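Long-range contact in esterase (Thermotoga maritima, PDB 3DOH), which probably hydrolyses carboxylic esters, as a thermostable esterase that joins an immunoglobulin-like domain to an alpha/beta-hydrolase domain: residues A[138-150]-A[156-168]. Numbering follows the deposited sequence.
Sequences HLIIDDFLAFTFK and VEIPYRLFVPKDV. With SO4 (sulfate ion), chain G.
Phe163 sets its CB over the ring of Phe144, 3.8 Å from the ring centroid and almost on its normal, a CH-pi contact at the apolar centre of a beta hairpin. CG anti to the backbone N (chi1 177°) carries the Phe163 ring on beyond CB, away from the Phe144 plane, and the rings meet obliquely, their planes 51° apart. Val194, Ala204 and Val216 close round Phe144. On the hairpin's other face a second CH-pi contact forms, with the strands' roles exchanged: Phe147 CB lies over the Tyr160 ring, offset toward its rim and 3.4 Å from CZ. Phe149 CB touches CE1 of the same ring, while Phe147 CE2 reaches Leu162 CD2. The frame is the antiparallel pairing of strands 144-150 and 157-163, in which Phe147 with Tyr160 and Phe149 with Ile158 are hydrogen-bonded pairs; Tyr160 N to Phe147 O, at 2.8 Å, is nearly straight. Strand 144-150 forms one margin of the alpha/beta-hydrolase sheet within the chain, and strand 157-163 adjoins strand 215-219.

Toward the polar edge, Arg161 passes across Phe144, its chain bent at chi2 and chi3 to bring the guanidinium back to the backbone. NH2 donates to Phe144 O at 3.0 Å, with a weak second bond from NE, and Ala146 CB lies over one guanidinium face. NH1 bonds to Asn190 O, and NH1 and NH2 also make weak bonds to a sulfate, probably from the crystallisation liquor. His138, in strand 129-139, grips that ion through ND1, 2.6 Å from its O4. Arginine and histidine thus make a corner that can hold an anion, where the N-terminal sheet leads into the hydrolase sheet, and the sulfate would probably offset part of the arginine's charge.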
# COMPACT_ATOMS: atom_id res chain seq x y z
N HIS A 138 37.96 -6.27 6.01
CA HIS A 138 37.08 -7.36 6.42
C HIS A 138 36.94 -7.41 7.93
O HIS A 138 37.78 -7.97 8.63
CB HIS A 138 37.62 -8.69 5.89
CG HIS A 138 37.89 -8.70 4.42
ND1 HIS A 138 39.09 -9.12 3.89
CD2 HIS A 138 37.12 -8.34 3.37
CE1 HIS A 138 39.05 -9.01 2.57
NE2 HIS A 138 37.86 -8.54 2.23
N LEU A 139 35.86 -6.83 8.44
CA LEU A 139 35.78 -6.45 9.85
C LEU A 139 35.60 -7.67 10.74
O LEU A 139 34.49 -8.17 10.91
CB LEU A 139 34.63 -5.46 10.07
CG LEU A 139 34.96 -3.98 9.90
CD1 LEU A 139 33.73 -3.12 10.16
CD2 LEU A 139 36.11 -3.58 10.82
N ILE A 140 36.71 -8.15 11.30
CA ILE A 140 36.67 -9.30 12.20
C ILE A 140 37.28 -10.54 11.55
O ILE A 140 37.91 -11.36 12.21
CB ILE A 140 35.23 -9.62 12.65
CG1 ILE A 140 34.59 -8.39 13.30
CG2 ILE A 140 35.23 -10.80 13.61
CD1 ILE A 140 35.14 -8.08 14.68
N ILE A 141 37.08 -10.66 10.24
CA ILE A 141 37.76 -11.69 9.46
C ILE A 141 39.25 -11.38 9.30
O ILE A 141 40.06 -12.27 9.08
CB ILE A 141 37.13 -11.84 8.06
CG1 ILE A 141 35.84 -12.66 8.14
CG2 ILE A 141 38.12 -12.50 7.10
CD1 ILE A 141 35.19 -12.91 6.80
N ASP A 142 39.59 -10.10 9.42
CA ASP A 142 40.97 -9.68 9.35
C ASP A 142 41.73 -9.80 10.68
O ASP A 142 42.91 -9.56 10.70
CB ASP A 142 41.06 -8.26 8.79
CG ASP A 142 40.44 -7.21 9.73
OD1 ASP A 142 39.93 -7.60 10.85
OD2 ASP A 142 40.45 -6.01 9.33
N ASP A 143 41.08 -10.18 11.77
CA ASP A 143 41.82 -10.55 13.00
C ASP A 143 42.26 -12.00 13.10
O ASP A 143 42.98 -12.35 14.03
CB ASP A 143 41.05 -10.23 14.28
CG ASP A 143 40.59 -8.81 14.33
OD1 ASP A 143 41.45 -7.91 14.22
OD2 ASP A 143 39.36 -8.59 14.49
N PHE A 144 41.77 -12.84 12.19
CA PHE A 144 42.12 -14.26 12.13
C PHE A 144 43.28 -14.35 11.18
O PHE A 144 43.12 -14.15 9.97
CB PHE A 144 40.99 -15.10 11.47
CG PHE A 144 39.81 -15.36 12.35
CD1 PHE A 144 39.01 -14.30 12.80
CD2 PHE A 144 39.47 -16.67 12.70
CE1 PHE A 144 37.93 -14.52 13.62
CE2 PHE A 144 38.35 -16.92 13.53
CZ PHE A 144 37.57 -15.83 13.98
N LEU A 145 44.43 -14.66 11.73
CA LEU A 145 45.61 -15.04 10.95
C LEU A 145 45.33 -16.23 10.04
O LEU A 145 44.56 -17.12 10.39
CB LEU A 145 46.72 -15.41 11.92
CG LEU A 145 47.11 -14.28 12.86
CD1 LEU A 145 47.84 -14.81 14.06
CD2 LEU A 145 47.91 -13.26 12.06
N ALA A 146 45.95 -16.22 8.87
CA ALA A 146 45.84 -17.34 7.93
C ALA A 146 47.07 -18.23 8.05
O ALA A 146 48.18 -17.75 8.19
CB ALA A 146 45.69 -16.82 6.51
N PHE A 147 46.84 -19.54 8.05
CA PHE A 147 47.91 -20.51 8.11
C PHE A 147 47.49 -21.67 7.23
O PHE A 147 46.30 -21.79 6.91
CB PHE A 147 48.12 -20.99 9.55
CG PHE A 147 48.74 -19.96 10.45
CD1 PHE A 147 50.03 -19.49 10.22
CD2 PHE A 147 48.03 -19.45 11.54
CE1 PHE A 147 50.61 -18.52 11.09
CE2 PHE A 147 48.59 -18.47 12.40
CZ PHE A 147 49.87 -18.02 12.18
N THR A 148 48.45 -22.49 6.82
CA THR A 148 48.18 -23.80 6.19
C THR A 148 48.95 -24.83 6.97
O THR A 148 50.05 -24.53 7.43
CB THR A 148 48.71 -23.87 4.78
OG1 THR A 148 48.48 -22.61 4.15
CG2 THR A 148 47.97 -24.91 4.02
N PHE A 149 48.40 -26.03 7.13
CA PHE A 149 49.10 -27.06 7.83
C PHE A 149 49.25 -28.18 6.84
O PHE A 149 48.32 -28.44 6.06
CB PHE A 149 48.27 -27.49 9.03
CG PHE A 149 48.61 -28.86 9.59
CD1 PHE A 149 49.64 -29.01 10.50
CD2 PHE A 149 47.88 -29.97 9.23
CE1 PHE A 149 49.94 -30.25 11.03
CE2 PHE A 149 48.16 -31.22 9.75
CZ PHE A 149 49.20 -31.36 10.65
N LYS A 150 50.42 -28.81 6.83
CA LYS A 150 50.63 -30.02 6.00
C LYS A 150 50.70 -31.26 6.90
O LYS A 150 51.63 -31.42 7.69
CB LYS A 150 51.82 -29.88 5.01
CG LYS A 150 53.11 -29.11 5.50
CD LYS A 150 54.36 -29.41 4.58
CE LYS A 150 55.51 -28.37 4.71
NZ LYS A 150 56.63 -28.75 5.65
N VAL A 156 47.59 -34.48 2.69
CA VAL A 156 46.51 -33.51 2.78
C VAL A 156 47.02 -32.18 3.30
O VAL A 156 47.67 -32.10 4.34
CB VAL A 156 45.38 -34.01 3.70
CG1 VAL A 156 44.07 -33.31 3.36
CG2 VAL A 156 45.23 -35.52 3.59
N GLU A 157 46.72 -31.12 2.56
CA GLU A 157 46.94 -29.75 3.04
C GLU A 157 45.66 -29.02 3.51
O GLU A 157 44.64 -28.99 2.81
CB GLU A 157 47.72 -28.93 2.00
CG GLU A 157 48.59 -27.85 2.67
CD GLU A 157 49.94 -27.61 1.97
OE1 GLU A 157 49.95 -27.28 0.74
OE2 GLU A 157 50.99 -27.71 2.69
N ILE A 158 45.70 -28.46 4.70
CA ILE A 158 44.51 -27.87 5.29
C ILE A 158 44.77 -26.42 5.62
O ILE A 158 45.53 -26.11 6.53
CB ILE A 158 44.01 -28.65 6.56
CG1 ILE A 158 43.50 -30.07 6.20
CG2 ILE A 158 42.95 -27.85 7.31
CD1 ILE A 158 42.20 -30.13 5.49
N PRO A 159 44.11 -25.52 4.89
CA PRO A 159 44.20 -24.11 5.27
C PRO A 159 43.34 -23.85 6.53
O PRO A 159 42.25 -24.49 6.69
CB PRO A 159 43.62 -23.37 4.04
CG PRO A 159 43.35 -24.42 3.01
CD PRO A 159 43.21 -25.71 3.73
N TYR A 160 43.82 -22.97 7.40
CA TYR A 160 43.03 -22.57 8.56
C TYR A 160 43.20 -21.13 9.00
O TYR A 160 44.18 -20.47 8.68
CB TYR A 160 43.24 -23.54 9.73
CG TYR A 160 44.60 -23.49 10.38
CD1 TYR A 160 45.72 -24.18 9.83
CD2 TYR A 160 44.79 -22.79 11.58
CE1 TYR A 160 46.97 -24.15 10.46
CE2 TYR A 160 46.02 -22.75 12.22
CZ TYR A 160 47.11 -23.44 11.66
OH TYR A 160 48.31 -23.38 12.32
N ARG A 161 42.20 -20.64 9.71
CA ARG A 161 42.20 -19.28 10.20
C ARG A 161 42.13 -19.43 11.69
O ARG A 161 41.33 -20.21 12.19
CB ARG A 161 40.97 -18.48 9.72
CG ARG A 161 40.76 -18.31 8.22
CD ARG A 161 41.81 -17.48 7.51
NE ARG A 161 41.76 -16.06 7.81
CZ ARG A 161 41.64 -15.07 6.92
NH1 ARG A 161 41.54 -15.30 5.61
NH2 ARG A 161 41.61 -13.82 7.36
N LEU A 162 42.94 -18.65 12.40
CA LEU A 162 43.03 -18.73 13.85
C LEU A 162 42.95 -17.35 14.47
O LEU A 162 43.69 -16.47 14.06
CB LEU A 162 44.36 -19.36 14.25
CG LEU A 162 44.77 -19.31 15.72
CD1 LEU A 162 44.11 -20.44 16.52
CD2 LEU A 162 46.28 -19.43 15.83
N PHE A 163 42.08 -17.16 15.45
CA PHE A 163 41.99 -15.88 16.20
C PHE A 163 42.79 -16.02 17.48
O PHE A 163 42.60 -16.94 18.25
CB PHE A 163 40.52 -15.54 16.55
CG PHE A 163 40.31 -14.26 17.39
CD1 PHE A 163 40.09 -13.01 16.76
CD2 PHE A 163 40.22 -14.33 18.78
CE1 PHE A 163 39.80 -11.83 17.53
CE2 PHE A 163 39.96 -13.17 19.57
CZ PHE A 163 39.76 -11.90 18.92
N VAL A 164 43.69 -15.09 17.72
CA VAL A 164 44.45 -15.07 18.95
C VAL A 164 43.96 -13.88 19.80
O VAL A 164 43.90 -12.78 19.30
CB VAL A 164 45.97 -14.96 18.59
CG1 VAL A 164 46.86 -14.69 19.83
CG2 VAL A 164 46.44 -16.22 17.82
N PRO A 165 43.61 -14.10 21.09
CA PRO A 165 43.10 -12.96 21.89
C PRO A 165 44.14 -11.83 22.03
O PRO A 165 45.33 -12.06 21.88
CB PRO A 165 42.77 -13.58 23.26
CG PRO A 165 43.19 -15.04 23.22
CD PRO A 165 43.70 -15.37 21.85
N LYS A 166 43.67 -10.61 22.29
CA LYS A 166 44.56 -9.48 22.46
C LYS A 166 44.47 -8.85 23.84
O LYS A 166 43.40 -8.84 24.46
CB LYS A 166 44.29 -8.40 21.40
CG LYS A 166 42.80 -8.24 20.96
CD LYS A 166 42.36 -6.76 20.81
CE LYS A 166 43.50 -5.86 20.30
NZ LYS A 166 43.09 -4.39 20.09
N ASP A 167 45.62 -8.31 24.27
CA ASP A 167 45.83 -7.62 25.56
C ASP A 167 45.45 -8.54 26.66
O ASP A 167 44.75 -8.15 27.59
CB ASP A 167 45.02 -6.34 25.70
CG ASP A 167 45.25 -5.36 24.58
OD1 ASP A 167 45.99 -5.69 23.61
OD2 ASP A 167 44.68 -4.25 24.66
N VAL A 168 45.93 -9.75 26.57
CA VAL A 168 45.54 -10.75 27.51
C VAL A 168 46.84 -11.15 28.27
O VAL A 168 47.92 -11.07 27.70
CB VAL A 168 44.83 -11.85 26.69
CG1 VAL A 168 45.73 -13.06 26.43
CG2 VAL A 168 43.50 -12.21 27.30
S SO4 G . 41.92 -10.78 5.41
O1 SO4 G . 41.48 -11.98 4.70
O2 SO4 G . 42.78 -10.04 4.49
O3 SO4 G . 42.64 -11.12 6.64
O4 SO4 G . 40.75 -9.96 5.76